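Local coordinates for cysteine synthase (Helicobacter pylori, PDB 6AHI), which catalyses the pyridoxal 5'-phosphate-dependent conversion of O-acetyl-L-serine and hydrogen sulfide into L-cysteine and acetate, and also has cystathionine beta-synthase activity, at residues N152-A155 with Y156-L160; Y52-G55 with E56-T60. All blocks are in the same frame, centred on the assembly; numbering follows the deposited sequence.

Interaction 1: N152-A155 with Y156-L160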
loop_
_atom_site.group_PDB
_atom_site.type_symbol
_atom_site.label_atom_id
_atom_site.label_comp_id
_atom_site.label_asym_id
_atom_site.label_seq_id
_atom_site.Cartn_x
_atom_site.Cartn_y
_atom_site.Cartn_z
ATOM N N ASN A 152 -7.416 9.573 21.618
ATOM C CA ASN A 152 -7.026 9.837 20.239
ATOM C C ASN A 152 -5.614 10.442 20.234
ATOM O O ASN A 152 -4.675 9.791 19.779
ATOM C CB ASN A 152 -8.127 10.637 19.529
ATOM C CG ASN A 152 -7.777 11.083 18.122
ATOM O OD1 ASN A 152 -6.705 10.768 17.599
ATOM N ND2 ASN A 152 -8.688 11.826 17.506
ATOM N N PRO A 153 -5.367 11.679 20.732
ATOM C CA PRO A 153 -3.998 12.197 20.773
ATOM C C PRO A 153 -3.038 11.297 21.570
ATOM O O PRO A 153 -1.855 11.167 21.190
ATOM C CB PRO A 153 -4.104 13.613 21.362
ATOM C CG PRO A 153 -5.525 13.729 21.895
ATOM C CD PRO A 153 -6.352 12.659 21.209
ATOM N N ALA A 154 -3.525 10.640 22.625
ATOM C CA ALA A 154 -2.643 9.795 23.441
ATOM C C ALA A 154 -2.030 8.690 22.594
ATOM O O ALA A 154 -0.854 8.277 22.828
ATOM C CB ALA A 154 -3.365 9.188 24.595
ATOM N N ALA A 155 -2.803 8.187 21.626
ATOM C CA ALA A 155 -2.268 7.086 20.790
ATOM C C ALA A 155 -0.959 7.502 20.120
ATOM O O ALA A 155 0.030 6.704 20.028
ATOM C CB ALA A 155 -3.279 6.684 19.760
ATOM N N TYR A 156 -0.955 8.739 19.603
ATOM C CA TYR A 156 0.202 9.206 18.833
ATOM C C TYR A 156 1.361 9.540 19.775
ATOM O O TYR A 156 2.551 9.291 19.455
ATOM C CB TYR A 156 -0.199 10.349 17.904
ATOM C CG TYR A 156 -1.302 9.955 16.961
ATOM C CD1 TYR A 156 -1.038 9.173 15.847
ATOM C CD2 TYR A 156 -2.619 10.288 17.230
ATOM C CE1 TYR A 156 -2.058 8.739 15.017
ATOM C CE2 TYR A 156 -3.645 9.896 16.388
ATOM C CZ TYR A 156 -3.363 9.104 15.281
ATOM O OH TYR A 156 -4.369 8.724 14.431
ATOM N N TYR A 157 1.011 10.108 20.926
ATOM C CA TYR A 157 1.944 10.418 21.973
ATOM C C TYR A 157 2.770 9.185 22.350
ATOM O O TYR A 157 3.949 9.311 22.626
ATOM C CB TYR A 157 1.208 10.984 23.180
ATOM C CG TYR A 157 2.108 11.318 24.340
ATOM C CD1 TYR A 157 2.723 12.554 24.444
ATOM C CD2 TYR A 157 2.355 10.386 25.334
ATOM C CE1 TYR A 157 3.552 12.857 25.517
ATOM C CE2 TYR A 157 3.168 10.677 26.417
ATOM C CZ TYR A 157 3.786 11.912 26.501
ATOM O OH TYR A 157 4.601 12.189 27.559
ATOM N N HIS A 158 2.135 8.003 22.371
ATOM C CA HIS A 158 2.744 6.764 22.891
ATOM C C HIS A 158 3.414 5.922 21.792
ATOM O O HIS A 158 4.203 5.050 22.123
ATOM C CB HIS A 158 1.698 5.954 23.676
ATOM C CG HIS A 158 1.435 6.503 25.053
ATOM N ND1 HIS A 158 2.416 6.528 26.013
ATOM C CD2 HIS A 158 0.342 7.061 25.629
ATOM C CE1 HIS A 158 1.940 7.047 27.134
ATOM N NE2 HIS A 158 0.671 7.399 26.916
ATOM N N THR A 159 3.094 6.146 20.510
ATOM C CA THR A 159 3.500 5.232 19.423
ATOM C C THR A 159 4.308 6.003 18.376
ATOM O O THR A 159 5.527 5.888 18.319
ATOM C CB THR A 159 2.275 4.512 18.827
ATOM O OG1 THR A 159 1.373 5.453 18.227
ATOM C CG2 THR A 159 1.535 3.690 19.860
ATOM N N LEU A 160 3.625 6.852 17.605
ATOM C CA LEU A 160 4.235 7.595 16.493
ATOM C C LEU A 160 5.385 8.486 16.989
ATOM O O LEU A 160 6.466 8.477 16.436
ATOM C CB LEU A 160 3.156 8.453 15.831
ATOM C CG LEU A 160 3.611 9.259 14.619
ATOM C CD1 LEU A 160 4.278 8.355 13.606
ATOM C CD2 LEU A 160 2.438 9.997 13.976
HETATM O O HOH W 1 -6.740 10.773 14.607
#
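Asn152 reaches one turn along helix 151-158 to meet Tyr156, its carboxamide plane turned 58° from the phenol ring. The amide touches with its oxygen: CG anti to the backbone N (chi1 175°) carries the group out to the edge of the ring, where OD1 of Asn152 lies in the ring plane, 3.4 Å from CE2 of Tyr156. One water ties the two ends together, donating to Asn152 OD1 at 3.0 Å and accepting from Tyr156 OH at 3.1 Å. The opposite arm of the amide, ND2, bonds to Gln146 O and to Ser181 OG. Ser181 belongs to the glycine-rich loop that, by similarity, binds the cofactor in this PLP fold type II enzyme, and the bond joins the first turn of the helix to that loop. Helix 151-158 ends at His158, and Thr159 is the break before helix 160-168. Tyr157 N still donates almost straight to Pro153 O at 3.1 Å, but His158 N meets Ala154 O at a more bent 136°. Thr159 OG1 donates to Ala155 O at 2.6 Å from above the carbonyl plane. On the outer side, the His158 imidazole turns one face to Tyr157, whose CD2 sits 3.7 Å above its centre, while the phenol OH of Tyr157 bonds to Glu194.

Interaction 2: Y52-G55 with E56-T60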
loop_
_atom_site.group_PDB
_atom_site.type_symbol
_atom_site.label_atom_id
_atom_site.label_comp_id
_atom_site.label_asym_id
_atom_site.label_seq_id
_atom_site.Cartn_x
_atom_site.Cartn_y
_atom_site.Cartn_z
ATOM N N TYR A 52 -3.841 1.279 19.305
ATOM C CA TYR A 52 -3.779 1.829 20.640
ATOM C C TYR A 52 -5.143 1.692 21.332
ATOM O O TYR A 52 -5.180 1.256 22.482
ATOM C CB TYR A 52 -3.274 3.270 20.606
ATOM C CG TYR A 52 -3.101 3.894 21.968
ATOM C CD1 TYR A 52 -1.946 3.691 22.707
ATOM C CD2 TYR A 52 -4.101 4.671 22.527
ATOM C CE1 TYR A 52 -1.789 4.246 23.962
ATOM C CE2 TYR A 52 -3.959 5.248 23.779
ATOM C CZ TYR A 52 -2.790 5.040 24.491
ATOM O OH TYR A 52 -2.635 5.599 25.720
ATOM N N LEU A 53 -6.240 2.066 20.656
ATOM C CA LEU A 53 -7.578 2.101 21.278
ATOM C C LEU A 53 -7.983 0.697 21.758
ATOM O O LEU A 53 -8.484 0.533 22.869
ATOM C CB LEU A 53 -8.600 2.652 20.272
ATOM C CG LEU A 53 -8.583 4.162 20.034
ATOM C CD1 LEU A 53 -9.589 4.558 18.959
ATOM C CD2 LEU A 53 -8.897 4.889 21.323
ATOM N N ILE A 54 -7.750 -0.314 20.914
ATOM C CA ILE A 54 -8.087 -1.693 21.221
ATOM C C ILE A 54 -7.183 -2.236 22.338
ATOM O O ILE A 54 -7.707 -2.810 23.328
ATOM C CB ILE A 54 -8.120 -2.543 19.930
ATOM C CG1 ILE A 54 -9.399 -2.171 19.168
ATOM C CG2 ILE A 54 -8.021 -4.040 20.218
ATOM C CD1 ILE A 54 -9.460 -2.611 17.744
ATOM N N GLY A 55 -5.869 -2.005 22.218
ATOM C CA GLY A 55 -4.878 -2.417 23.226
ATOM C C GLY A 55 -5.207 -1.880 24.614
ATOM O O GLY A 55 -5.241 -2.623 25.586
ATOM N N GLU A 56 -5.466 -0.571 24.704
ATOM C CA GLU A 56 -5.745 0.079 25.984
ATOM C C GLU A 56 -7.133 -0.305 26.489
ATOM O O GLU A 56 -7.317 -0.416 27.684
ATOM C CB GLU A 56 -5.613 1.599 25.883
ATOM C CG GLU A 56 -4.185 2.040 25.626
ATOM C CD GLU A 56 -3.129 1.472 26.574
ATOM O OE1 GLU A 56 -3.226 1.728 27.802
ATOM O OE2 GLU A 56 -2.198 0.779 26.079
ATOM N N GLY A 57 -8.088 -0.495 25.576
ATOM C CA GLY A 57 -9.443 -0.946 25.917
ATOM C C GLY A 57 -9.439 -2.256 26.699
ATOM O O GLY A 57 -10.167 -2.401 27.700
ATOM N N PHE A 58 -8.629 -3.219 26.236
ATOM C CA PHE A 58 -8.438 -4.489 26.939
ATOM C C PHE A 58 -7.804 -4.244 28.319
ATOM O O PHE A 58 -8.149 -4.913 29.278
ATOM C CB PHE A 58 -7.620 -5.471 26.096
ATOM C CG PHE A 58 -8.421 -6.270 25.100
ATOM C CD1 PHE A 58 -9.277 -7.282 25.524
ATOM C CD2 PHE A 58 -8.316 -6.025 23.739
ATOM C CE1 PHE A 58 -10.005 -8.023 24.605
ATOM C CE2 PHE A 58 -9.046 -6.765 22.821
ATOM C CZ PHE A 58 -9.887 -7.766 23.255
ATOM N N LYS A 59 -6.944 -3.245 28.375
ATOM C CA LYS A 59 -6.180 -2.920 29.597
ATOM C C LYS A 59 -7.083 -2.306 30.666
ATOM O O LYS A 59 -6.908 -2.651 31.820
ATOM C CB LYS A 59 -5.108 -1.903 29.207
ATOM C CG LYS A 59 -3.721 -2.196 29.740
ATOM C CD LYS A 59 -3.351 -3.645 29.672
ATOM C CE LYS A 59 -1.996 -3.871 29.040
ATOM N NZ LYS A 59 -1.264 -2.596 28.860
ATOM N N THR A 60 -7.989 -1.417 30.267
ATOM C CA THR A 60 -8.870 -0.702 31.219
ATOM C C THR A 60 -10.161 -1.482 31.464
ATOM O O THR A 60 -10.897 -1.122 32.387
ATOM C CB THR A 60 -9.381 0.596 30.594
ATOM O OG1 THR A 60 -10.110 0.210 29.437
ATOM C CG2 THR A 60 -8.289 1.568 30.226
#
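Two torsions of Glu56 and one of Tyr52 set the main side-chain pairing in this part of helix 48-60. Tyr52 holds CG opposite its backbone N (chi1 -177°), an orientation that swings the ring toward the C-terminal end of the helix, where Glu56 lies one turn on. Glu56 sets CG beside its own N (chi1 -67°), which carries that methylene over one face of the Tyr52 ring; the bend at chi2 then carries CD and the carboxylate along the same face toward the rim. CG of Glu56 makes a CH-pi contact, 3.6 Å from the ring centroid of Tyr52 and displaced toward the CZ side. It is 3.5 Å from CZ of Tyr52, and CD follows at 4.0 Å from Tyr52 CE1. Turned 19° from the ring plane, the carboxylate lies above the same face, out past the rim near CE1 and CZ, roughly parallel to the ring.

Around the helix, Ile54 and Phe58 lie side by side and point the same way, with Ile54 CG2 3.9 Å from Phe58 CE2. The backbone keeps the i to i+4 alpha-helical bonds: Glu56 N donates to Tyr52 O at 2.9 Å, and Phe58 N to Ile54 O at 3.1 Å. The bond from Lys59 N to Gly55 O is longer and weak. Ile54 packs on Leu81 and Val84 of helix 76-85, and the Phe58 ring meets that of His88 in the following loop and touches Leu90, just before strand 91-97. On another side, Tyr52 packs on Ala154 and Ala155 of helix 151-158, and Leu53 on Asp151 of the same helix.

In the fold
From the N terminus, the chain first reaches interaction 2, on the helix that follows Lys46, which by similarity carries the pyridoxal phosphate. It then passes through strands 68-72, 91-97, 114-118 and 141-142, which make up the four-stranded parallel sheet, before entering helix 151-158 and interaction 1. Both are local: interaction 2 lies within one helix, and interaction 1 covers the end of helix 151-158 and the step into helix 160-168. Neither closes a long loop, and they stand in series without nesting or crossing. In space, Tyr52 bridges them, with CD2 3.5 Å from Ala155 CA and OH 3.3 Å from His158 CD2, packing helix 48-60 against helix 151-158, which in turn touches helix 183-195.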